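Local coordinates for protein JamJ (Lyngbya majuscula, PDB 5DOZ) that probably acts as an NADPH-dependent enoyl reductase domain of a polyketide synthase, at residues L22-L27 and E315-A320; E60-Q63 and G67-S70; N119-P124 and Q290-L295; A132-I137 and H305-K310. One frame throughout, in Å; residues are numbered along the deposited sequence.

Contact 1. Residues L22-L27 and E315-A320; sequences LTWVSL and EDIVEA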
# COMPACT_ATOMS: atom_id res chain seq x y z
N LEU A 22 -22.36 -0.56 2.96
CA LEU A 22 -21.33 -0.92 3.94
C LEU A 22 -21.90 -0.79 5.34
O LEU A 22 -22.30 0.30 5.76
CB LEU A 22 -20.09 -0.04 3.77
CG LEU A 22 -19.17 -0.32 2.57
CD1 LEU A 22 -18.27 0.87 2.29
CD2 LEU A 22 -18.36 -1.59 2.78
N THR A 23 -21.95 -1.91 6.06
CA THR A 23 -22.63 -1.98 7.34
C THR A 23 -21.74 -2.64 8.39
O THR A 23 -21.03 -3.60 8.10
CB THR A 23 -23.96 -2.75 7.22
OG1 THR A 23 -24.72 -2.24 6.11
CG2 THR A 23 -24.80 -2.64 8.49
N TRP A 24 -21.78 -2.10 9.61
CA TRP A 24 -21.14 -2.74 10.76
C TRP A 24 -22.11 -3.76 11.37
O TRP A 24 -23.15 -3.40 11.91
CB TRP A 24 -20.72 -1.70 11.80
CG TRP A 24 -19.64 -0.78 11.31
CD1 TRP A 24 -19.79 0.50 10.84
CD2 TRP A 24 -18.23 -1.06 11.25
NE1 TRP A 24 -18.57 1.03 10.48
CE2 TRP A 24 -17.60 0.09 10.72
CE3 TRP A 24 -17.44 -2.17 11.58
CZ2 TRP A 24 -16.21 0.17 10.53
CZ3 TRP A 24 -16.06 -2.10 11.39
CH2 TRP A 24 -15.46 -0.94 10.86
N VAL A 25 -21.75 -5.04 11.24
CA VAL A 25 -22.57 -6.14 11.74
C VAL A 25 -21.91 -6.73 12.99
O VAL A 25 -20.69 -6.64 13.16
CB VAL A 25 -22.76 -7.23 10.66
CG1 VAL A 25 -23.62 -8.38 11.17
CG2 VAL A 25 -23.37 -6.65 9.39
N SER A 26 -22.72 -7.31 13.87
CA SER A 26 -22.25 -7.96 15.09
C SER A 26 -21.09 -8.92 14.83
O SER A 26 -21.11 -9.69 13.86
CB SER A 26 -23.40 -8.71 15.77
OG SER A 26 -22.94 -9.45 16.89
N LEU A 27 -20.07 -8.85 15.68
CA LEU A 27 -18.90 -9.74 15.57
C LEU A 27 -18.80 -10.60 16.81
O LEU A 27 -18.68 -10.09 17.92
CB LEU A 27 -17.61 -8.93 15.38
CG LEU A 27 -16.25 -9.64 15.49
CD1 LEU A 27 -15.99 -10.55 14.30
CD2 LEU A 27 -15.13 -8.62 15.65
N GLU A 315 -18.28 5.51 12.33
CA GLU A 315 -19.69 5.71 12.00
C GLU A 315 -19.88 6.25 10.58
O GLU A 315 -20.91 6.01 9.96
CB GLU A 315 -20.39 6.64 13.01
CG GLU A 315 -20.04 6.38 14.48
CD GLU A 315 -18.84 7.19 14.95
OE1 GLU A 315 -17.76 6.59 15.17
OE2 GLU A 315 -18.97 8.43 15.09
N ASP A 316 -18.87 6.96 10.08
CA ASP A 316 -18.91 7.53 8.74
C ASP A 316 -18.04 6.75 7.74
O ASP A 316 -17.41 7.34 6.86
CB ASP A 316 -18.52 9.01 8.78
CG ASP A 316 -19.39 9.82 9.73
OD1 ASP A 316 -20.60 9.52 9.85
OD2 ASP A 316 -18.87 10.77 10.37
N ILE A 317 -18.03 5.42 7.88
CA ILE A 317 -17.22 4.54 7.03
C ILE A 317 -17.50 4.73 5.54
O ILE A 317 -16.55 4.80 4.74
CB ILE A 317 -17.36 3.04 7.45
CG1 ILE A 317 -16.40 2.14 6.65
CG2 ILE A 317 -18.79 2.54 7.31
CD1 ILE A 317 -14.95 2.21 7.09
N VAL A 318 -18.78 4.85 5.17
CA VAL A 318 -19.18 5.02 3.77
C VAL A 318 -18.50 6.26 3.16
O VAL A 318 -17.90 6.17 2.09
CB VAL A 318 -20.73 5.09 3.62
CG1 VAL A 318 -21.14 5.45 2.20
CG2 VAL A 318 -21.36 3.76 4.02
N GLU A 319 -18.57 7.38 3.87
CA GLU A 319 -17.97 8.63 3.40
C GLU A 319 -16.42 8.59 3.47
O GLU A 319 -15.75 9.33 2.75
CB GLU A 319 -18.57 9.83 4.15
CG GLU A 319 -18.21 11.22 3.61
CD GLU A 319 -18.17 11.33 2.08
OE1 GLU A 319 -19.25 11.43 1.44
OE2 GLU A 319 -17.05 11.33 1.52
N ALA A 320 -15.87 7.73 4.32
CA ALA A 320 -14.43 7.48 4.32
C ALA A 320 -14.04 6.76 3.03
O ALA A 320 -13.07 7.15 2.38
CB ALA A 320 -14.00 6.69 5.54

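Contact 2. Residues E60-Q63 and G67-S70; sequences EHNQ and GITS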
# COMPACT_ATOMS: atom_id res chain seq x y z
N GLU A 60 -13.41 -12.90 -9.11
CA GLU A 60 -12.70 -14.10 -9.56
C GLU A 60 -11.43 -14.28 -8.74
O GLU A 60 -11.18 -15.36 -8.19
CB GLU A 60 -12.38 -14.02 -11.06
CG GLU A 60 -12.25 -15.37 -11.75
CD GLU A 60 -10.82 -15.92 -11.76
OE1 GLU A 60 -9.99 -15.50 -10.93
OE2 GLU A 60 -10.53 -16.78 -12.61
N HIS A 61 -10.64 -13.21 -8.65
CA HIS A 61 -9.41 -13.17 -7.86
C HIS A 61 -9.65 -13.66 -6.43
O HIS A 61 -8.89 -14.49 -5.92
CB HIS A 61 -8.84 -11.75 -7.86
CG HIS A 61 -7.58 -11.60 -7.07
ND1 HIS A 61 -7.57 -11.25 -5.73
CD2 HIS A 61 -6.28 -11.75 -7.42
CE1 HIS A 61 -6.32 -11.19 -5.30
NE2 HIS A 61 -5.52 -11.50 -6.30
N ASN A 62 -10.72 -13.17 -5.81
CA ASN A 62 -11.11 -13.59 -4.45
C ASN A 62 -11.61 -15.03 -4.36
O ASN A 62 -11.50 -15.66 -3.30
CB ASN A 62 -12.14 -12.62 -3.86
CG ASN A 62 -11.57 -11.24 -3.58
OD1 ASN A 62 -10.36 -11.06 -3.46
ND2 ASN A 62 -12.46 -10.26 -3.49
N GLN A 63 -12.18 -15.55 -5.45
CA GLN A 63 -12.64 -16.94 -5.51
C GLN A 63 -11.50 -17.92 -5.78
O GLN A 63 -11.46 -19.01 -5.21
CB GLN A 63 -13.74 -17.11 -6.57
CG GLN A 63 -14.35 -18.51 -6.60
CD GLN A 63 -15.27 -18.74 -7.79
OE1 GLN A 63 -16.36 -19.31 -7.65
NE2 GLN A 63 -14.84 -18.31 -8.98
N GLY A 67 -10.92 -18.13 -0.62
CA GLY A 67 -12.12 -18.97 -0.65
C GLY A 67 -13.43 -18.21 -0.69
O GLY A 67 -14.48 -18.78 -0.37
N ILE A 68 -13.38 -16.95 -1.09
CA ILE A 68 -14.57 -16.09 -1.12
C ILE A 68 -15.49 -16.47 -2.28
O ILE A 68 -15.21 -16.16 -3.45
CB ILE A 68 -14.20 -14.59 -1.19
CG1 ILE A 68 -13.14 -14.24 -0.13
CG2 ILE A 68 -15.44 -13.72 -1.02
CD1 ILE A 68 -12.64 -12.82 -0.16
N THR A 69 -16.59 -17.14 -1.95
CA THR A 69 -17.57 -17.59 -2.95
C THR A 69 -18.73 -16.61 -3.08
O THR A 69 -19.26 -16.40 -4.18
CB THR A 69 -18.13 -18.99 -2.63
OG1 THR A 69 -18.74 -18.98 -1.33
CG2 THR A 69 -17.02 -20.04 -2.67
N SER A 70 -19.12 -16.01 -1.96
CA SER A 70 -20.23 -15.07 -1.94
C SER A 70 -19.82 -13.77 -1.26
O SER A 70 -18.78 -13.70 -0.61
CB SER A 70 -21.43 -15.68 -1.20
OG SER A 70 -21.27 -15.59 0.20

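Contact 3. Residues N119-P124 and Q290-L295; sequences NLVAKP and QIWKKL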
# COMPACT_ATOMS: atom_id res chain seq x y z
N ASN A 119 2.38 -11.55 11.01
CA ASN A 119 1.68 -10.41 10.42
C ASN A 119 1.75 -9.15 11.29
O ASN A 119 1.09 -8.15 11.01
CB ASN A 119 0.24 -10.79 10.10
CG ASN A 119 0.14 -11.74 8.92
OD1 ASN A 119 0.47 -12.92 9.03
ND2 ASN A 119 -0.30 -11.22 7.78
N LEU A 120 2.58 -9.19 12.33
CA LEU A 120 2.68 -8.08 13.28
C LEU A 120 4.09 -7.52 13.38
O LEU A 120 5.07 -8.27 13.38
CB LEU A 120 2.23 -8.54 14.68
CG LEU A 120 0.84 -9.15 14.87
CD1 LEU A 120 0.70 -9.64 16.31
CD2 LEU A 120 -0.26 -8.16 14.55
N VAL A 121 4.19 -6.21 13.49
CA VAL A 121 5.46 -5.57 13.82
C VAL A 121 5.23 -4.59 14.96
O VAL A 121 4.10 -4.16 15.19
CB VAL A 121 6.14 -4.88 12.60
CG1 VAL A 121 6.50 -5.90 11.52
CG2 VAL A 121 5.25 -3.79 12.01
N ALA A 122 6.30 -4.26 15.67
CA ALA A 122 6.23 -3.30 16.78
C ALA A 122 5.99 -1.90 16.26
O ALA A 122 6.59 -1.49 15.26
CB ALA A 122 7.51 -3.34 17.60
N LYS A 123 5.10 -1.16 16.92
CA LYS A 123 4.92 0.25 16.62
C LYS A 123 6.14 1.03 17.14
O LYS A 123 6.60 0.78 18.26
CB LYS A 123 3.65 0.80 17.27
CG LYS A 123 3.29 2.21 16.83
CD LYS A 123 2.15 2.83 17.64
CE LYS A 123 2.67 3.73 18.75
NZ LYS A 123 3.25 2.98 19.90
N PRO A 124 6.67 1.96 16.32
CA PRO A 124 7.70 2.89 16.80
C PRO A 124 7.13 3.75 17.92
O PRO A 124 6.16 4.48 17.71
CB PRO A 124 8.00 3.74 15.56
CG PRO A 124 7.53 2.95 14.40
CD PRO A 124 6.33 2.20 14.90
N GLN A 290 11.72 -8.77 8.13
CA GLN A 290 12.95 -8.27 7.54
C GLN A 290 12.84 -6.81 7.08
O GLN A 290 13.68 -5.99 7.45
CB GLN A 290 13.43 -9.17 6.40
CG GLN A 290 14.30 -10.34 6.86
CD GLN A 290 15.61 -9.91 7.52
OE1 GLN A 290 16.15 -8.83 7.26
NE2 GLN A 290 16.12 -10.78 8.39
N ILE A 291 11.81 -6.50 6.30
CA ILE A 291 11.60 -5.13 5.83
C ILE A 291 11.55 -4.16 7.01
O ILE A 291 12.22 -3.12 6.99
CB ILE A 291 10.33 -4.99 4.95
CG1 ILE A 291 10.53 -5.71 3.61
CG2 ILE A 291 9.97 -3.52 4.72
CD1 ILE A 291 9.29 -5.75 2.74
N TRP A 292 10.79 -4.51 8.04
CA TRP A 292 10.61 -3.63 9.19
C TRP A 292 11.91 -3.38 9.95
O TRP A 292 12.15 -2.26 10.41
CB TRP A 292 9.53 -4.15 10.14
CG TRP A 292 9.21 -3.19 11.23
CD1 TRP A 292 9.30 -3.41 12.57
CD2 TRP A 292 8.80 -1.82 11.08
NE1 TRP A 292 8.94 -2.28 13.27
CE2 TRP A 292 8.63 -1.29 12.37
CE3 TRP A 292 8.54 -1.00 9.97
CZ2 TRP A 292 8.22 0.03 12.60
CZ3 TRP A 292 8.13 0.32 10.19
CH2 TRP A 292 7.97 0.81 11.49
N LYS A 293 12.73 -4.42 10.08
CA LYS A 293 14.07 -4.31 10.66
C LYS A 293 14.93 -3.29 9.90
O LYS A 293 15.83 -2.68 10.48
CB LYS A 293 14.77 -5.67 10.63
CG LYS A 293 14.77 -6.41 11.96
CD LYS A 293 15.87 -7.46 11.98
CE LYS A 293 17.25 -6.81 12.02
NZ LYS A 293 18.33 -7.74 11.59
N LYS A 294 14.65 -3.13 8.61
CA LYS A 294 15.41 -2.21 7.77
C LYS A 294 14.74 -0.84 7.71
O LYS A 294 15.26 0.07 7.04
CB LYS A 294 15.61 -2.79 6.36
CG LYS A 294 16.04 -4.25 6.35
CD LYS A 294 17.11 -4.54 5.31
CE LYS A 294 17.22 -6.02 4.98
NZ LYS A 294 16.15 -6.46 4.04
N LEU A 295 13.61 -0.68 8.40
CA LEU A 295 12.85 0.57 8.36
C LEU A 295 12.65 1.27 9.70
O LEU A 295 12.60 2.50 9.74
CB LEU A 295 11.48 0.36 7.70
CG LEU A 295 11.36 0.33 6.17
CD1 LEU A 295 9.90 0.17 5.77
CD2 LEU A 295 11.95 1.56 5.50

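Contact 4. Residues A132-I137 and H305-K310; sequences AATIPI and HPLVYK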
# COMPACT_ATOMS: atom_id res chain seq x y z
N ALA A 132 1.19 5.92 12.94
CA ALA A 132 1.72 4.61 12.59
C ALA A 132 0.81 3.85 11.62
O ALA A 132 1.27 2.95 10.92
CB ALA A 132 1.95 3.78 13.84
N ALA A 133 -0.47 4.20 11.59
CA ALA A 133 -1.43 3.61 10.67
C ALA A 133 -1.17 3.96 9.20
O ALA A 133 -1.69 3.29 8.31
CB ALA A 133 -2.85 4.01 11.07
N THR A 134 -0.36 5.00 8.96
CA THR A 134 -0.00 5.40 7.59
C THR A 134 1.22 4.66 7.03
O THR A 134 1.65 4.93 5.90
CB THR A 134 0.28 6.92 7.48
OG1 THR A 134 1.51 7.23 8.16
CG2 THR A 134 -0.86 7.76 8.07
N ILE A 135 1.78 3.73 7.81
CA ILE A 135 3.08 3.13 7.47
C ILE A 135 3.05 1.80 6.67
O ILE A 135 3.67 1.71 5.62
CB ILE A 135 3.99 3.00 8.71
CG1 ILE A 135 4.42 4.39 9.19
CG2 ILE A 135 5.22 2.14 8.42
CD1 ILE A 135 5.25 4.38 10.47
N PRO A 136 2.33 0.77 7.18
CA PRO A 136 2.58 -0.61 6.71
C PRO A 136 2.53 -0.83 5.19
O PRO A 136 3.57 -0.97 4.57
CB PRO A 136 1.50 -1.42 7.43
CG PRO A 136 1.20 -0.63 8.65
CD PRO A 136 1.28 0.80 8.21
N ILE A 137 1.34 -0.87 4.60
CA ILE A 137 1.24 -1.13 3.16
C ILE A 137 2.05 -0.14 2.29
O ILE A 137 2.80 -0.58 1.43
CB ILE A 137 -0.22 -1.24 2.66
CG1 ILE A 137 -0.94 -2.43 3.31
CG2 ILE A 137 -0.27 -1.34 1.14
CD1 ILE A 137 -0.16 -3.73 3.34
N HIS A 305 9.04 9.73 7.88
CA HIS A 305 7.91 10.29 8.62
C HIS A 305 6.60 9.63 8.22
O HIS A 305 6.47 9.12 7.10
CB HIS A 305 7.83 11.81 8.38
CG HIS A 305 9.01 12.56 8.93
ND1 HIS A 305 10.01 13.05 8.12
CD2 HIS A 305 9.35 12.88 10.20
CE1 HIS A 305 10.92 13.66 8.87
NE2 HIS A 305 10.54 13.57 10.13
N PRO A 306 5.61 9.62 9.14
CA PRO A 306 4.27 9.20 8.78
C PRO A 306 3.76 10.03 7.61
O PRO A 306 4.19 11.17 7.42
CB PRO A 306 3.44 9.49 10.04
CG PRO A 306 4.31 10.35 10.91
CD PRO A 306 5.71 9.95 10.58
N LEU A 307 2.86 9.46 6.82
CA LEU A 307 2.28 10.18 5.69
C LEU A 307 1.28 11.23 6.16
O LEU A 307 0.80 11.18 7.30
CB LEU A 307 1.61 9.20 4.72
CG LEU A 307 2.44 8.04 4.15
CD1 LEU A 307 1.59 7.22 3.20
CD2 LEU A 307 3.70 8.54 3.44
N VAL A 308 0.99 12.20 5.29
CA VAL A 308 -0.13 13.12 5.49
C VAL A 308 -1.42 12.30 5.45
O VAL A 308 -1.56 11.39 4.62
CB VAL A 308 -0.17 14.21 4.40
CG1 VAL A 308 -1.47 15.00 4.45
CG2 VAL A 308 1.02 15.16 4.55
N TYR A 309 -2.35 12.59 6.35
CA TYR A 309 -3.57 11.81 6.43
C TYR A 309 -4.79 12.63 6.82
O TYR A 309 -4.67 13.67 7.48
CB TYR A 309 -3.39 10.62 7.39
CG TYR A 309 -3.27 11.03 8.84
CD1 TYR A 309 -2.05 11.47 9.36
CD2 TYR A 309 -4.37 10.98 9.69
CE1 TYR A 309 -1.94 11.86 10.69
CE2 TYR A 309 -4.26 11.36 11.02
CZ TYR A 309 -3.05 11.79 11.51
OH TYR A 309 -2.94 12.17 12.82
N LYS A 310 -5.96 12.16 6.40
CA LYS A 310 -7.24 12.64 6.90
C LYS A 310 -7.89 11.50 7.69
O LYS A 310 -7.76 10.32 7.34
CB LYS A 310 -8.13 13.08 5.73
CG LYS A 310 -9.49 13.64 6.15
CD LYS A 310 -10.25 14.28 5.00
CE LYS A 310 -11.63 14.71 5.46
NZ LYS A 310 -12.35 15.58 4.48

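Contact 1. Residues L22-L27 and E315-A320
Trp24 and Leu22 on strand 22-26 pack against Ile317 and Val318 in the first turn of helix 317-326. It is an apolar strand-on-helix contact at the periphery of the chain, about 22 Å between its centre and the centre of the chain. Trp24 and Ile317 make the closest approach, and their side chains cross at about a right angle; Leu22 is covered to a similar extent. The methyl CG2 of Ile317 sits 3.5 Å from Trp24 NE1, oblique to the ring. The other branch of Ile317 has CG1 anti to the backbone N (chi1 -174°), and its CD1 comes to 4.2 Å from Trp24 CZ2. The indole N-H is used elsewhere, in a hydrogen bond to the backbone O of Asn314, just ahead of the helix. The helix belongs to a beta-alpha-beta unit: it links the parallel strands 309-313 and 332-336, and Ile317 also rests on Val335 of the second strand. Strand 22-26 pairs with strand 9-13 in a small antiparallel hairpin, whose Val9 and Leu11 touch Trp24. Replacing Trp24 by an alanine is likely to leave Asn314 O without its indole donor and to open a gap beside Ile317. Further along the helix, the Val318 branch CG2 meets Leu22 CB at 4.0 Å. The same methyl lies 4.0 Å from Leu22 O.

Contact 2. Residues E60-Q63 and G67-S70
Asn62 and Ile68 lie side by side with their side chains pointing the same way. Asn62 is near the end of helix 59-64, and Ile68 is in the loop that follows. Their contact is made along the flanks: Ile68 CD1 is 3.7 Å from Asn62 CB and 3.9 Å from Asn62 CG. Ile68 CG1 lies beside the backbone N (chi1 -49°), and this leads the CD1 branch along the asparagine. The polar end of Asn62 is committed elsewhere, since ND2 is hydrogen-bonded to OD1 of Asn53 on helix 48-54. Leu74 touches both Asn62 and Ile68.

The backbones meet next to this pair. Ile68 N donates to Asn62 O over 3.2 Å, with a bent N-H...O angle of 139°. The N-H comes from above the carbonyl plane, 37° out of it. One residue on, Gln63 CA approaches Ile68 O at 3.4 Å as a CA-H...O contact, and Gln63 CB lies 3.6 Å from the same oxygen. The chain thus doubles back on the end of its own helix, within the GroES-like domain. The side chain of Asn62 is about 11 Å from the bound NADPH. A glycine in place of Ile68 would probably open a gap beside Asn62 CB and CG and leave the loop held here mainly by backbone contacts. Between the two segments the polar grip is thus a main-chain one that does not depend on side-chain identity, while Ile68 packs on the carbon flank of Asn62 and leaves its amide to Asn53.

Contact 3. Residues N119-P124 and Q290-L295
The indole of Trp292 has Val121 over one face and Pro124 at its edge. Val121 CB stands 3.8 Å from the centroid of the five-membered ring, 25° off the ring normal, in a CH-pi contact. Its CG2 methyl lies 4.0 Å above the indole plane, offset toward the rim. The contact joins helix 287-293 to strand 120-122, which pairs antiparallel with strand 99-103 in the mixed sheet of this enoyl reductase. It is a buried helix-on-sheet contact. Trp292 CG is anti to the backbone N (chi1 -173°), and the indole reaches from the helix across to the strand. Val121 CG1 lies 3.8 Å from Trp292 CB. Trp292 NE1 lies 3.2 Å from Ala122 O, which is oblique to the ring. Met101 of strand 99-103 touches Val121, Pro124 and Trp292 alike, and Ile135 also packs on the indole. The strand and the chain just after it thus present a valine, a carbonyl and a proline along the length of the ring system. At the far end of the indole, Pro124 CG lies near the ring plane, 3.5 Å from Trp292 CZ2.

Contact 4. Residues A132-I137 and H305-K310
Thr134, within a type I beta turn from Ala132 to Ile135, has its CA 5.6 Å from the CA of Leu307, in the extended chain leading into strand 309-313. Its side chain points toward that chain. Leu307 N donates to Thr134 OG1 over 2.9 Å, with an N-H...O angle of 148°. The same hydroxyl is hydrogen-bonded to the backbone O of Glu131, so two main-chain groups hold it. Thr134 OG1 sits between the backbone N and the carbonyl carbon (chi1 70°), which leaves the CG2 methyl for Tyr309. The turn leads into helix 136-149, and Ile137 in that helix touches the bound NADPH. Strand 309-313 is the first strand of the beta-alpha-beta unit completed by strand 332-336, whose Arg332 touches both Thr134 and Leu307. The contact therefore joins this unit to the start of a helix that lines the cofactor pocket. Carbon atoms pack round the threonine. Pro306 CB lies 3.5 Å from Thr134 OG1, and Leu307 CB is 3.8 Å from Thr134 CB. Leu307 CD1 reaches Thr134 O at 3.5 Å. Thr134 and Tyr309 cross at about a right angle, with CG2 of the threonine 3.9 Å from Tyr309 CB.

Overall arrangement
From the N terminus, strand 22-26 opens contact 1, which closes only at helix 317-326. All the other contacts fall inside that long loop. Contact 2 is a short local closure of helix 59-64 and the loop after it, complete before contact 3 opens. Contacts 3 and 4 cross: 119-124 and 132-137 come first, then 290-295 and 305-310 return in the same order. These two touch directly, through Lys123 with Ala132 and Trp292 with Ile135, and both reach the mixed sheet. Contact 1 ties the hairpin of 9-13 and 22-26 to helix 317-326, contact 3 the mixed sheet to helix 287-293, and contact 4 the start of helix 136-149 to strand 309-313.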